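Local atomic coordinates of aspartate-semialdehyde dehydrogenase (Cryptococcus neoformans var. neoformans JEC21, PDB entry 5CEF), a protein that catalyses the NADPH-dependent reductive dephosphorylation of 4-phospho-L-aspartate to L-aspartate semialdehyde, a step on the way to methionine, threonine and isoleucine. Residues V153-C158 / T351-N356; L290-A295 / A357-E362; V263-S268 / V333-F338; K215-T220 / I242-T247. All blocks are in the same frame, centred on the assembly; numbering follows the deposited sequence.

Interaction 1: residues V153-C158 / T351-N356; sequences VTNANC and TSSIIN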
loop_
_atom_site.group_PDB
_atom_site.type_symbol
_atom_site.label_atom_id
_atom_site.label_comp_id
_atom_site.label_asym_id
_atom_site.label_seq_id
_atom_site.Cartn_x
_atom_site.Cartn_y
_atom_site.Cartn_z
ATOM N N VAL A 153 30.614 -6.824 -22.833
ATOM C CA VAL A 153 30.583 -7.077 -21.392
ATOM C C VAL A 153 29.168 -6.922 -20.955
ATOM O O VAL A 153 28.470 -6.010 -21.409
ATOM C CB VAL A 153 31.420 -6.063 -20.609
ATOM C CG1 VAL A 153 31.127 -6.180 -19.138
ATOM C CG2 VAL A 153 32.890 -6.287 -20.858
ATOM N N THR A 154 28.704 -7.827 -20.111
ATOM C CA THR A 154 27.362 -7.724 -19.596
ATOM C C THR A 154 27.398 -7.323 -18.138
ATOM O O THR A 154 28.239 -7.752 -17.385
ATOM C CB THR A 154 26.581 -9.031 -19.695
ATOM O OG1 THR A 154 27.324 -10.065 -19.042
ATOM C CG2 THR A 154 26.348 -9.397 -21.121
ATOM N N ASN A 155 26.478 -6.439 -17.796
ATOM C CA ASN A 155 26.253 -5.934 -16.478
ATOM C C ASN A 155 25.262 -6.863 -15.798
ATOM O O ASN A 155 24.361 -7.344 -16.467
ATOM C CB ASN A 155 25.640 -4.558 -16.678
ATOM C CG ASN A 155 25.390 -3.849 -15.388
ATOM O OD1 ASN A 155 26.216 -3.883 -14.484
ATOM N ND2 ASN A 155 24.205 -3.268 -15.264
ATOM N N ALA A 156 25.434 -7.184 -14.520
ATOM C CA ALA A 156 24.423 -7.998 -13.835
ATOM C C ALA A 156 23.247 -7.128 -13.318
ATOM O O ALA A 156 23.379 -5.909 -13.151
ATOM C CB ALA A 156 25.030 -8.746 -12.676
ATOM N N ASN A 157 22.106 -7.747 -13.066
ATOM C CA ASN A 157 20.935 -6.999 -12.576
ATOM C C ASN A 157 21.038 -6.579 -11.097
ATOM O O ASN A 157 22.015 -6.938 -10.399
ATOM C CB ASN A 157 19.662 -7.812 -12.814
ATOM C CG ASN A 157 19.546 -9.055 -11.903
ATOM O OD1 ASN A 157 20.288 -9.247 -10.925
ATOM N ND2 ASN A 157 18.606 -9.924 -12.255
ATOM N N CYS A 158 20.019 -5.876 -10.597
ATOM C CA CYS A 158 20.080 -5.289 -9.262
ATOM C C CYS A 158 19.974 -6.312 -8.129
ATOM O O CYS A 158 20.698 -6.225 -7.136
ATOM C CB CYS A 158 19.038 -4.145 -9.085
ATOM S SG CYS A 158 18.971 -2.966 -10.437
ATOM N N THR A 351 23.684 2.835 -13.927
ATOM C CA THR A 351 24.834 3.176 -13.087
ATOM C C THR A 351 25.881 2.055 -13.121
ATOM O O THR A 351 27.082 2.321 -13.216
ATOM C CB THR A 351 24.442 3.521 -11.648
ATOM O OG1 THR A 351 23.716 4.749 -11.633
ATOM C CG2 THR A 351 25.648 3.704 -10.784
ATOM N N SER A 352 25.441 0.804 -13.068
ATOM C CA SER A 352 26.399 -0.282 -13.020
ATOM C C SER A 352 27.156 -0.353 -14.299
ATOM O O SER A 352 28.367 -0.537 -14.295
ATOM C CB SER A 352 25.719 -1.620 -12.777
ATOM O OG SER A 352 25.230 -1.682 -11.464
ATOM N N SER A 353 26.452 -0.225 -15.403
ATOM C CA SER A 353 27.101 -0.303 -16.706
ATOM C C SER A 353 28.124 0.816 -16.881
ATOM O O SER A 353 29.209 0.602 -17.426
ATOM C CB SER A 353 26.070 -0.268 -17.834
ATOM O OG SER A 353 25.748 -1.585 -18.206
ATOM N N ILE A 354 27.788 2.003 -16.407
ATOM C CA ILE A 354 28.672 3.146 -16.543
ATOM C C ILE A 354 29.937 2.963 -15.731
ATOM O O ILE A 354 31.038 3.178 -16.242
ATOM C CB ILE A 354 27.947 4.421 -16.112
ATOM C CG1 ILE A 354 26.966 4.857 -17.208
ATOM C CG2 ILE A 354 28.949 5.518 -15.818
ATOM C CD1 ILE A 354 25.899 5.795 -16.722
ATOM N N ILE A 355 29.789 2.505 -14.488
ATOM C CA ILE A 355 30.953 2.234 -13.637
ATOM C C ILE A 355 31.846 1.198 -14.299
ATOM O O ILE A 355 33.085 1.342 -14.286
ATOM C CB ILE A 355 30.578 1.764 -12.238
ATOM C CG1 ILE A 355 29.838 2.867 -11.496
ATOM C CG2 ILE A 355 31.828 1.444 -11.455
ATOM C CD1 ILE A 355 29.072 2.416 -10.276
ATOM N N ASN A 356 31.232 0.166 -14.884
ATOM C CA ASN A 356 31.993 -0.852 -15.602
ATOM C C ASN A 356 32.802 -0.213 -16.697
ATOM O O ASN A 356 33.970 -0.514 -16.871
ATOM C CB ASN A 356 31.084 -1.915 -16.232
ATOM C CG ASN A 356 30.722 -3.018 -15.292
ATOM O OD1 ASN A 356 31.199 -3.057 -14.161
ATOM N ND2 ASN A 356 29.854 -3.892 -15.726
#

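Interaction 2: residues L290-A295 / A357-E362; sequences LGVPSA and AEIAVE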
loop_
_atom_site.group_PDB
_atom_site.type_symbol
_atom_site.label_atom_id
_atom_site.label_comp_id
_atom_site.label_asym_id
_atom_site.label_seq_id
_atom_site.Cartn_x
_atom_site.Cartn_y
_atom_site.Cartn_z
ATOM N N LEU A 290 40.768 2.512 -7.950
ATOM C CA LEU A 290 41.027 3.217 -9.186
ATOM C C LEU A 290 40.472 4.639 -9.176
ATOM O O LEU A 290 40.782 5.416 -10.054
ATOM C CB LEU A 290 40.430 2.442 -10.358
ATOM C CG LEU A 290 41.144 1.134 -10.710
ATOM C CD1 LEU A 290 40.341 0.349 -11.732
ATOM C CD2 LEU A 290 42.551 1.365 -11.234
ATOM N N GLY A 291 39.605 4.956 -8.228
ATOM C CA GLY A 291 38.999 6.257 -8.165
ATOM C C GLY A 291 38.128 6.632 -9.362
ATOM O O GLY A 291 38.030 7.808 -9.684
ATOM N N VAL A 292 37.470 5.673 -10.018
ATOM C CA VAL A 292 36.561 6.034 -11.103
ATOM C C VAL A 292 35.473 6.959 -10.567
ATOM O O VAL A 292 35.061 6.864 -9.406
ATOM C CB VAL A 292 35.944 4.835 -11.866
ATOM C CG1 VAL A 292 37.019 4.046 -12.611
ATOM C CG2 VAL A 292 35.130 3.934 -10.951
ATOM N N PRO A 293 35.033 7.900 -11.408
ATOM C CA PRO A 293 34.129 8.946 -10.931
ATOM C C PRO A 293 32.774 8.481 -10.382
ATOM O O PRO A 293 32.249 9.126 -9.482
ATOM C CB PRO A 293 33.897 9.831 -12.146
ATOM C CG PRO A 293 34.629 9.220 -13.281
ATOM C CD PRO A 293 35.437 8.052 -12.807
ATOM N N SER A 294 32.213 7.394 -10.897
ATOM C CA SER A 294 30.884 6.985 -10.493
ATOM C C SER A 294 30.883 5.969 -9.344
ATOM O O SER A 294 29.827 5.549 -8.895
ATOM C CB SER A 294 30.105 6.433 -11.701
ATOM O OG SER A 294 29.771 7.457 -12.626
ATOM N N ALA A 295 32.058 5.591 -8.849
ATOM C CA ALA A 295 32.167 4.655 -7.718
ATOM C C ALA A 295 31.850 5.360 -6.422
ATOM O O ALA A 295 32.180 6.527 -6.267
ATOM C CB ALA A 295 33.570 4.057 -7.646
ATOM N N ALA A 357 32.174 0.654 -17.453
ATOM C CA ALA A 357 32.865 1.319 -18.543
ATOM C C ALA A 357 33.993 2.228 -18.043
ATOM O O ALA A 357 35.060 2.239 -18.626
ATOM C CB ALA A 357 31.866 2.118 -19.373
ATOM N N GLU A 358 33.759 2.948 -16.945
ATOM C CA GLU A 358 34.804 3.819 -16.369
ATOM C C GLU A 358 36.046 2.983 -16.038
ATOM O O GLU A 358 37.158 3.368 -16.369
ATOM C CB GLU A 358 34.312 4.578 -15.132
ATOM C CG GLU A 358 33.166 5.552 -15.397
ATOM C CD GLU A 358 32.606 6.216 -14.143
ATOM O OE1 GLU A 358 33.055 5.859 -13.049
ATOM O OE2 GLU A 358 31.732 7.120 -14.236
ATOM N N ILE A 359 35.844 1.823 -15.438
ATOM C CA ILE A 359 36.954 0.947 -15.145
ATOM C C ILE A 359 37.693 0.507 -16.423
ATOM O O ILE A 359 38.938 0.467 -16.468
ATOM C CB ILE A 359 36.483 -0.283 -14.378
ATOM C CG1 ILE A 359 36.009 0.160 -12.994
ATOM C CG2 ILE A 359 37.608 -1.312 -14.227
ATOM C CD1 ILE A 359 35.126 -0.872 -12.314
ATOM N N ALA A 360 36.956 0.178 -17.467
ATOM C CA ALA A 360 37.595 -0.227 -18.734
ATOM C C ALA A 360 38.417 0.909 -19.344
ATOM O O ALA A 360 39.436 0.678 -19.985
ATOM C CB ALA A 360 36.542 -0.716 -19.726
ATOM N N VAL A 361 37.958 2.137 -19.146
ATOM C CA VAL A 361 38.727 3.293 -19.543
ATOM C C VAL A 361 40.050 3.304 -18.773
ATOM O O VAL A 361 41.105 3.368 -19.382
ATOM C CB VAL A 361 37.937 4.594 -19.334
ATOM C CG1 VAL A 361 38.853 5.779 -19.505
ATOM C CG2 VAL A 361 36.752 4.676 -20.314
ATOM N N GLU A 362 40.012 3.158 -17.455
ATOM C CA GLU A 362 41.260 3.106 -16.688
ATOM C C GLU A 362 42.217 1.977 -17.118
ATOM O O GLU A 362 43.408 2.128 -16.999
ATOM C CB GLU A 362 40.979 2.987 -15.194
ATOM C CG GLU A 362 40.257 4.195 -14.605
ATOM C CD GLU A 362 41.015 5.485 -14.756
ATOM O OE1 GLU A 362 42.156 5.538 -14.251
ATOM O OE2 GLU A 362 40.497 6.423 -15.383
#

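Interaction 3: residues V263-S268 / V333-F338; sequences VKFARS and VFDIKF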
loop_
_atom_site.group_PDB
_atom_site.type_symbol
_atom_site.label_atom_id
_atom_site.label_comp_id
_atom_site.label_asym_id
_atom_site.label_seq_id
_atom_site.Cartn_x
_atom_site.Cartn_y
_atom_site.Cartn_z
ATOM N N VAL A 263 24.593 -18.080 5.163
ATOM C CA VAL A 263 25.858 -18.426 4.565
ATOM C C VAL A 263 26.602 -19.446 5.388
ATOM O O VAL A 263 26.686 -19.334 6.608
ATOM C CB VAL A 263 26.749 -17.191 4.424
ATOM C CG1 VAL A 263 28.102 -17.568 3.843
ATOM C CG2 VAL A 263 26.114 -16.176 3.499
ATOM N N LYS A 264 27.169 -20.431 4.694
ATOM C CA LYS A 264 28.120 -21.353 5.261
ATOM C C LYS A 264 29.477 -21.154 4.632
ATOM O O LYS A 264 29.598 -21.274 3.420
ATOM C CB LYS A 264 27.670 -22.781 4.987
ATOM C CG LYS A 264 28.703 -23.832 5.341
ATOM C CD LYS A 264 28.356 -24.554 6.630
ATOM C CE LYS A 264 29.584 -24.845 7.507
ATOM N NZ LYS A 264 29.273 -24.733 8.979
ATOM N N PHE A 265 30.505 -20.933 5.459
ATOM C CA PHE A 265 31.861 -20.756 4.971
ATOM C C PHE A 265 32.540 -22.099 4.730
ATOM O O PHE A 265 32.243 -23.056 5.430
ATOM C CB PHE A 265 32.674 -19.942 5.962
ATOM C CG PHE A 265 32.144 -18.585 6.185
ATOM C CD1 PHE A 265 32.477 -17.557 5.339
ATOM C CD2 PHE A 265 31.284 -18.339 7.227
ATOM C CE1 PHE A 265 31.954 -16.281 5.518
ATOM C CE2 PHE A 265 30.767 -17.076 7.417
ATOM C CZ PHE A 265 31.111 -16.034 6.571
ATOM N N ALA A 266 33.468 -22.148 3.767
ATOM C CA ALA A 266 34.267 -23.362 3.548
ATOM C C ALA A 266 35.243 -23.618 4.703
ATOM O O ALA A 266 35.526 -24.777 5.057
ATOM C CB ALA A 266 35.034 -23.285 2.237
ATOM N N ARG A 267 35.753 -22.534 5.267
ATOM C CA ARG A 267 36.764 -22.595 6.280
ATOM C C ARG A 267 36.176 -22.583 7.668
ATOM O O ARG A 267 35.130 -22.029 7.908
ATOM C CB ARG A 267 37.740 -21.445 6.113
ATOM C CG ARG A 267 38.639 -21.593 4.877
ATOM C CD ARG A 267 39.653 -20.445 4.829
ATOM N NE ARG A 267 40.237 -20.267 3.490
ATOM C CZ ARG A 267 40.911 -19.181 3.090
ATOM N NH1 ARG A 267 41.068 -18.116 3.891
ATOM N NH2 ARG A 267 41.394 -19.134 1.859
ATOM N N SER A 268 36.892 -23.250 8.560
ATOM C CA SER A 268 36.503 -23.503 9.933
ATOM C C SER A 268 37.620 -23.038 10.863
ATOM O O SER A 268 38.789 -23.170 10.514
ATOM C CB SER A 268 36.322 -24.983 10.129
ATOM O OG SER A 268 34.962 -25.288 10.300
ATOM N N VAL A 333 21.781 -23.317 11.401
ATOM C CA VAL A 333 21.962 -24.315 10.382
ATOM C C VAL A 333 23.268 -24.157 9.621
ATOM O O VAL A 333 23.945 -25.141 9.352
ATOM C CB VAL A 333 20.799 -24.264 9.406
ATOM C CG1 VAL A 333 21.040 -25.153 8.190
ATOM C CG2 VAL A 333 19.549 -24.702 10.121
ATOM N N PHE A 334 23.585 -22.930 9.223
ATOM C CA PHE A 334 24.830 -22.642 8.545
ATOM C C PHE A 334 25.720 -21.864 9.514
ATOM O O PHE A 334 25.792 -22.232 10.678
ATOM C CB PHE A 334 24.546 -21.880 7.248
ATOM C CG PHE A 334 23.821 -22.691 6.215
ATOM C CD1 PHE A 334 24.197 -24.018 5.970
ATOM C CD2 PHE A 334 22.787 -22.155 5.488
ATOM C CE1 PHE A 334 23.546 -24.782 5.003
ATOM C CE2 PHE A 334 22.131 -22.898 4.506
ATOM C CZ PHE A 334 22.510 -24.213 4.261
ATOM N N ASP A 335 26.431 -20.827 9.077
ATOM C CA ASP A 335 27.300 -20.129 9.995
ATOM C C ASP A 335 26.724 -18.787 10.374
ATOM O O ASP A 335 26.627 -18.454 11.528
ATOM C CB ASP A 335 28.690 -19.960 9.370
ATOM C CG ASP A 335 29.396 -21.272 9.198
ATOM O OD1 ASP A 335 29.215 -22.131 10.088
ATOM O OD2 ASP A 335 30.090 -21.466 8.179
ATOM N N ILE A 336 26.369 -17.999 9.376
ATOM C CA ILE A 336 25.981 -16.633 9.592
ATOM C C ILE A 336 24.779 -16.326 8.726
ATOM O O ILE A 336 24.725 -16.749 7.571
ATOM C CB ILE A 336 27.185 -15.712 9.289
ATOM C CG1 ILE A 336 28.079 -15.560 10.534
ATOM C CG2 ILE A 336 26.776 -14.391 8.671
ATOM C CD1 ILE A 336 27.533 -14.711 11.649
ATOM N N LYS A 337 23.836 -15.564 9.270
ATOM C CA LYS A 337 22.746 -15.007 8.453
ATOM C C LYS A 337 22.572 -13.520 8.655
ATOM O O LYS A 337 23.007 -12.950 9.654
ATOM C CB LYS A 337 21.407 -15.754 8.667
ATOM C CG LYS A 337 20.875 -15.733 10.082
ATOM C CD LYS A 337 19.622 -16.598 10.211
ATOM C CE LYS A 337 19.188 -16.704 11.683
ATOM N NZ LYS A 337 18.055 -17.606 11.978
ATOM N N PHE A 338 21.935 -12.888 7.687
ATOM C CA PHE A 338 21.806 -11.438 7.716
ATOM C C PHE A 338 20.762 -10.955 6.740
ATOM O O PHE A 338 20.197 -11.728 5.971
ATOM C CB PHE A 338 23.163 -10.764 7.422
ATOM C CG PHE A 338 23.731 -11.083 6.069
ATOM C CD1 PHE A 338 23.465 -10.298 5.006
ATOM C CD2 PHE A 338 24.564 -12.142 5.884
ATOM C CE1 PHE A 338 23.992 -10.565 3.757
ATOM C CE2 PHE A 338 25.122 -12.406 4.644
ATOM C CZ PHE A 338 24.813 -11.622 3.568
#

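Interaction 4: residues K215-T220 / I242-T247; sequences KIEWET and INVSAT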
loop_
_atom_site.group_PDB
_atom_site.type_symbol
_atom_site.label_atom_id
_atom_site.label_comp_id
_atom_site.label_asym_id
_atom_site.label_seq_id
_atom_site.Cartn_x
_atom_site.Cartn_y
_atom_site.Cartn_z
ATOM N N LYS A 215 18.985 -16.868 -12.484
ATOM C CA LYS A 215 20.086 -15.936 -12.639
ATOM C C LYS A 215 20.956 -15.865 -11.391
ATOM O O LYS A 215 22.139 -16.071 -11.481
ATOM C CB LYS A 215 19.575 -14.535 -12.908
ATOM C CG LYS A 215 19.039 -14.307 -14.310
ATOM C CD LYS A 215 18.687 -12.838 -14.496
ATOM C CE LYS A 215 18.116 -12.546 -15.871
ATOM N NZ LYS A 215 16.669 -12.847 -15.963
ATOM N N ILE A 216 20.365 -15.626 -10.226
ATOM C CA ILE A 216 21.125 -15.591 -9.004
ATOM C C ILE A 216 21.924 -16.866 -8.788
ATOM O O ILE A 216 23.069 -16.806 -8.391
ATOM C CB ILE A 216 20.242 -15.296 -7.747
ATOM C CG1 ILE A 216 19.729 -13.850 -7.774
ATOM C CG2 ILE A 216 21.032 -15.443 -6.454
ATOM C CD1 ILE A 216 18.561 -13.569 -6.835
ATOM N N GLU A 217 21.317 -18.004 -9.054
ATOM C CA GLU A 217 21.932 -19.320 -8.773
ATOM C C GLU A 217 23.103 -19.635 -9.670
ATOM O O GLU A 217 24.113 -20.152 -9.223
ATOM C CB GLU A 217 20.875 -20.439 -8.849
ATOM C CG GLU A 217 19.912 -20.390 -7.661
ATOM C CD GLU A 217 18.746 -21.361 -7.723
ATOM O OE1 GLU A 217 18.674 -22.127 -8.695
ATOM O OE2 GLU A 217 17.943 -21.373 -6.784
ATOM N N TRP A 218 23.016 -19.246 -10.920
ATOM C CA TRP A 218 24.090 -19.519 -11.845
ATOM C C TRP A 218 25.132 -18.419 -11.770
ATOM O O TRP A 218 26.348 -18.679 -11.709
ATOM C CB TRP A 218 23.529 -19.614 -13.269
ATOM C CG TRP A 218 24.510 -20.232 -14.166
ATOM C CD1 TRP A 218 24.687 -21.560 -14.391
ATOM C CD2 TRP A 218 25.525 -19.550 -14.917
ATOM N NE1 TRP A 218 25.714 -21.745 -15.284
ATOM C CE2 TRP A 218 26.261 -20.529 -15.606
ATOM C CE3 TRP A 218 25.859 -18.210 -15.092
ATOM C CZ2 TRP A 218 27.300 -20.207 -16.470
ATOM C CZ3 TRP A 218 26.898 -17.897 -15.924
ATOM C CH2 TRP A 218 27.604 -18.888 -16.614
ATOM N N GLU A 219 24.671 -17.168 -11.812
ATOM C CA GLU A 219 25.583 -16.026 -12.032
ATOM C C GLU A 219 26.518 -15.800 -10.839
ATOM O O GLU A 219 27.645 -15.301 -10.999
ATOM C CB GLU A 219 24.794 -14.760 -12.349
ATOM C CG GLU A 219 24.034 -14.877 -13.646
ATOM C CD GLU A 219 23.262 -13.622 -14.038
ATOM O OE1 GLU A 219 23.366 -12.584 -13.334
ATOM O OE2 GLU A 219 22.498 -13.701 -15.043
ATOM N N THR A 220 26.053 -16.158 -9.649
ATOM C CA THR A 220 26.863 -15.917 -8.459
ATOM C C THR A 220 28.242 -16.563 -8.604
ATOM O O THR A 220 29.242 -15.956 -8.191
ATOM C CB THR A 220 26.131 -16.416 -7.221
ATOM O OG1 THR A 220 24.983 -15.590 -7.010
ATOM C CG2 THR A 220 27.004 -16.386 -5.997
ATOM N N ILE A 242 30.176 -22.637 -5.219
ATOM C CA ILE A 242 29.209 -22.271 -4.187
ATOM C C ILE A 242 27.857 -22.909 -4.505
ATOM O O ILE A 242 27.374 -22.827 -5.609
ATOM C CB ILE A 242 28.999 -20.730 -4.113
ATOM C CG1 ILE A 242 30.326 -20.003 -3.883
ATOM C CG2 ILE A 242 28.046 -20.391 -2.987
ATOM C CD1 ILE A 242 30.198 -18.499 -4.058
ATOM N N ASN A 243 27.235 -23.504 -3.521
ATOM C CA ASN A 243 25.880 -23.975 -3.662
ATOM C C ASN A 243 24.876 -22.918 -3.309
ATOM O O ASN A 243 24.784 -22.528 -2.143
ATOM C CB ASN A 243 25.668 -25.109 -2.718
ATOM C CG ASN A 243 25.768 -26.408 -3.419
ATOM O OD1 ASN A 243 24.739 -26.950 -3.911
ATOM N ND2 ASN A 243 26.994 -26.912 -3.533
ATOM N N VAL A 244 24.096 -22.491 -4.295
ATOM C CA VAL A 244 23.176 -21.401 -4.103
ATOM C C VAL A 244 21.735 -21.804 -4.370
ATOM O O VAL A 244 21.443 -22.427 -5.388
ATOM C CB VAL A 244 23.529 -20.203 -5.021
ATOM C CG1 VAL A 244 22.683 -18.995 -4.643
ATOM C CG2 VAL A 244 24.996 -19.826 -4.899
ATOM N N SER A 245 20.838 -21.434 -3.449
ATOM C CA SER A 245 19.409 -21.666 -3.651
ATOM C C SER A 245 18.666 -20.402 -3.305
ATOM O O SER A 245 18.777 -19.905 -2.184
ATOM C CB SER A 245 18.937 -22.818 -2.771
ATOM O OG SER A 245 17.585 -23.122 -2.954
ATOM N N ALA A 246 17.881 -19.924 -4.259
ATOM C CA ALA A 246 17.133 -18.694 -4.111
ATOM C C ALA A 246 15.606 -18.838 -4.291
ATOM O O ALA A 246 15.123 -19.669 -5.060
ATOM C CB ALA A 246 17.636 -17.695 -5.132
ATOM N N THR A 247 14.865 -17.984 -3.592
ATOM C CA THR A 247 13.473 -17.752 -3.876
ATOM C C THR A 247 13.338 -16.243 -4.001
ATOM O O THR A 247 13.850 -15.516 -3.155
ATOM C CB THR A 247 12.598 -18.239 -2.733
ATOM O OG1 THR A 247 12.889 -19.603 -2.398
ATOM C CG2 THR A 247 11.180 -18.144 -3.129
#

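Interaction 1: residues V153-C158 / T351-N356
N155 reaches from the end of its strand onto the flank of a helix, where its side chain lies beside S353 and near the amide of N356. The amide carbon is anti to the backbone N (chi1 -177°), which carries the group out toward the helix. The hydroxyl of S353 then sits alongside the stem of the asparagine, with OG 3.3 Å from N155 CB and 3.6 Å from N155 CG. One turn further along the helix, N356 turns its amide nitrogen back to the strand: ND2 lies 3.8 Å from N155 OD1 and 4.3 Å from V153 CG1. No hydrogen bond joins the two segments; instead, the polar groups are held by third parties. N113 receives a hydrogen bond from N155 ND2 and is itself bonded to S353 OG through its own amide nitrogen, bridging the pair, while N356 ND2 is bonded to I126 O. The principle at work is that of the Rossmann-type domain, a parallel sheet covered by helices. Here the axes of 153-155 and 351-356 pass 8.6 Å apart at 143°, as parts of strand 151-155 and helix 349-362, far apart in sequence. Beyond the strand, N157 takes the N-cap position of helix 158-174 and its OD1 is hydrogen-bonded to T160 OG1. C158, predicted to form the acyl-thioester intermediate, follows in the first turn.

Interaction 2: residues L290-A295 / A357-E362
S294 and E358 form the tight half of this contact, and the carboxylate meets the loop with both oxygens. S294 N donates to E358 OE1 at 2.8 Å and an N-H...O angle of 160°, where OE1 offers its syn lone pair. The hydroxyl of the same serine gives its proton to OE2 (S294 OG to E358 OE2, 2.6 Å), arriving on the syn side but 30° out of the carboxylate plane. The glutamate chain is extended beyond CG, long enough to run past V292 and reach the type I turn from V292 to A295. V292 lies against its stem, CB to E358 CB 3.7 Å, and also meets I359, CG1 to CG1 4.0 Å.

Toward solvent the contact thins. L290, just before the G291 that closes a Schellman motif, crosses I359 at about a right angle, its CD1 4.1 Å from I359 CG2. Exposed E362 contributes its CG, 3.8 Å from V292 CG1. The loop is thereby tied to the last turns of helix 349-362. H31 supplies a further hydrogen bond to OE2, and three donors on one largely buried carboxylate would favour its ionised form.

Interaction 3: residues V263-S268 / V333-F338
V263 and I336 are a hydrogen-bonded antiparallel pair, V263 N to I336 O at 2.8 Å, and the return bond from I336 N shares V263 O with D335 N, so that D335 and I336 together face one residue in a classic beta bulge. I336 N lies in the carbonyl plane at 3.1 Å from V263 O, whereas D335 N, 2.9 Å from it, is tilted 26° off. D335 OD2 takes the backbone N-H of F265 (F265 N to D335 OD2 2.8 Å) on its anti side, and OD1 forms a salt bridge with K264 NZ at 2.8 Å, met on the syn side, both donors somewhat out of the carboxylate plane. K264 gets there by bending at several torsions beyond chi1. The F265 ring turns its edge to D335 OD2, almost coplanar with the carboxylate (9° between planes), and carries V263 CG1 over one face. F334 rests against K264, CD1 to CB 3.8 Å. In the mixed sheet of the dimerisation domain, strand 257-265 runs between 336-342 and 177-186; V263 and F265 pack on L167 and L170 of helix 158-174, respectively, while F334 touches I181 of the second subunit.

Interaction 4: residues K215-T220 / I242-T247
E217 is set against V244 and A246 by two torsions: chi1 of -72° puts CG beside the backbone N, and chi2 of 174° stretches the chain straight on, so the carboxylate reaches over the strand. The setting is the alpha/beta dimerisation domain, where helix 212-224 packs on strand 243-250, an outermost strand of the mixed sheet within the chain. The axes of 215-220 and 243-247 pass 7.5 Å apart, nearly antiparallel. Where the glutamate stem passes the strand, its CG lies 3.4 Å from V244 O, a contact of a methylene with a carbonyl. E217 OE2 also forms a salt bridge with K337 NZ of the second subunit, and that lysine bonds S245 OG and A246 O as well. One carboxylate oxygen is thereby shared between the subunit's own strand and a lysine of the second subunit.

On the inner side the contact is apolar. T220 and V244 approach with CG2 4.1 Å from CG2, and I216 CG2 stands 4.3 Å from both V244 CG1 and A246 CB. T220 turns its hydroxyl back to its own helix, OG1 donating to I216 O at 2.7 Å, which leaves the methyl to face the strand. I216 and T220 also pack on helix 158-174, and the I216 side chain is about 9 Å from that of H257, the predicted proton acceptor. E217 OE2 accepts from A246 N at 2.9 Å with its anti lone pair, the N-H...O angle being 171°.

Overall arrangement
Interactions 1 and 2 share helix 349-362 and touch, their centres about 12 Å apart: I354 and I355 of the first meet S294 and V292 of the second. Interactions 3 and 4 reach one mixed sheet, with centres about 16 Å apart. Along the chain, interaction 4 closes before interaction 3 opens, and both fall between the segments of interaction 1, whereas those of interactions 1 and 2 alternate. Interactions 1 and 4 touch through N157 and K215. Interactions 3 and 4 thus lie in the dimerisation domain at the second subunit, while interactions 1 and 2 fix helix 349-362, interaction 1 on the Rossmann-type sheet beside the predicted active-site C158.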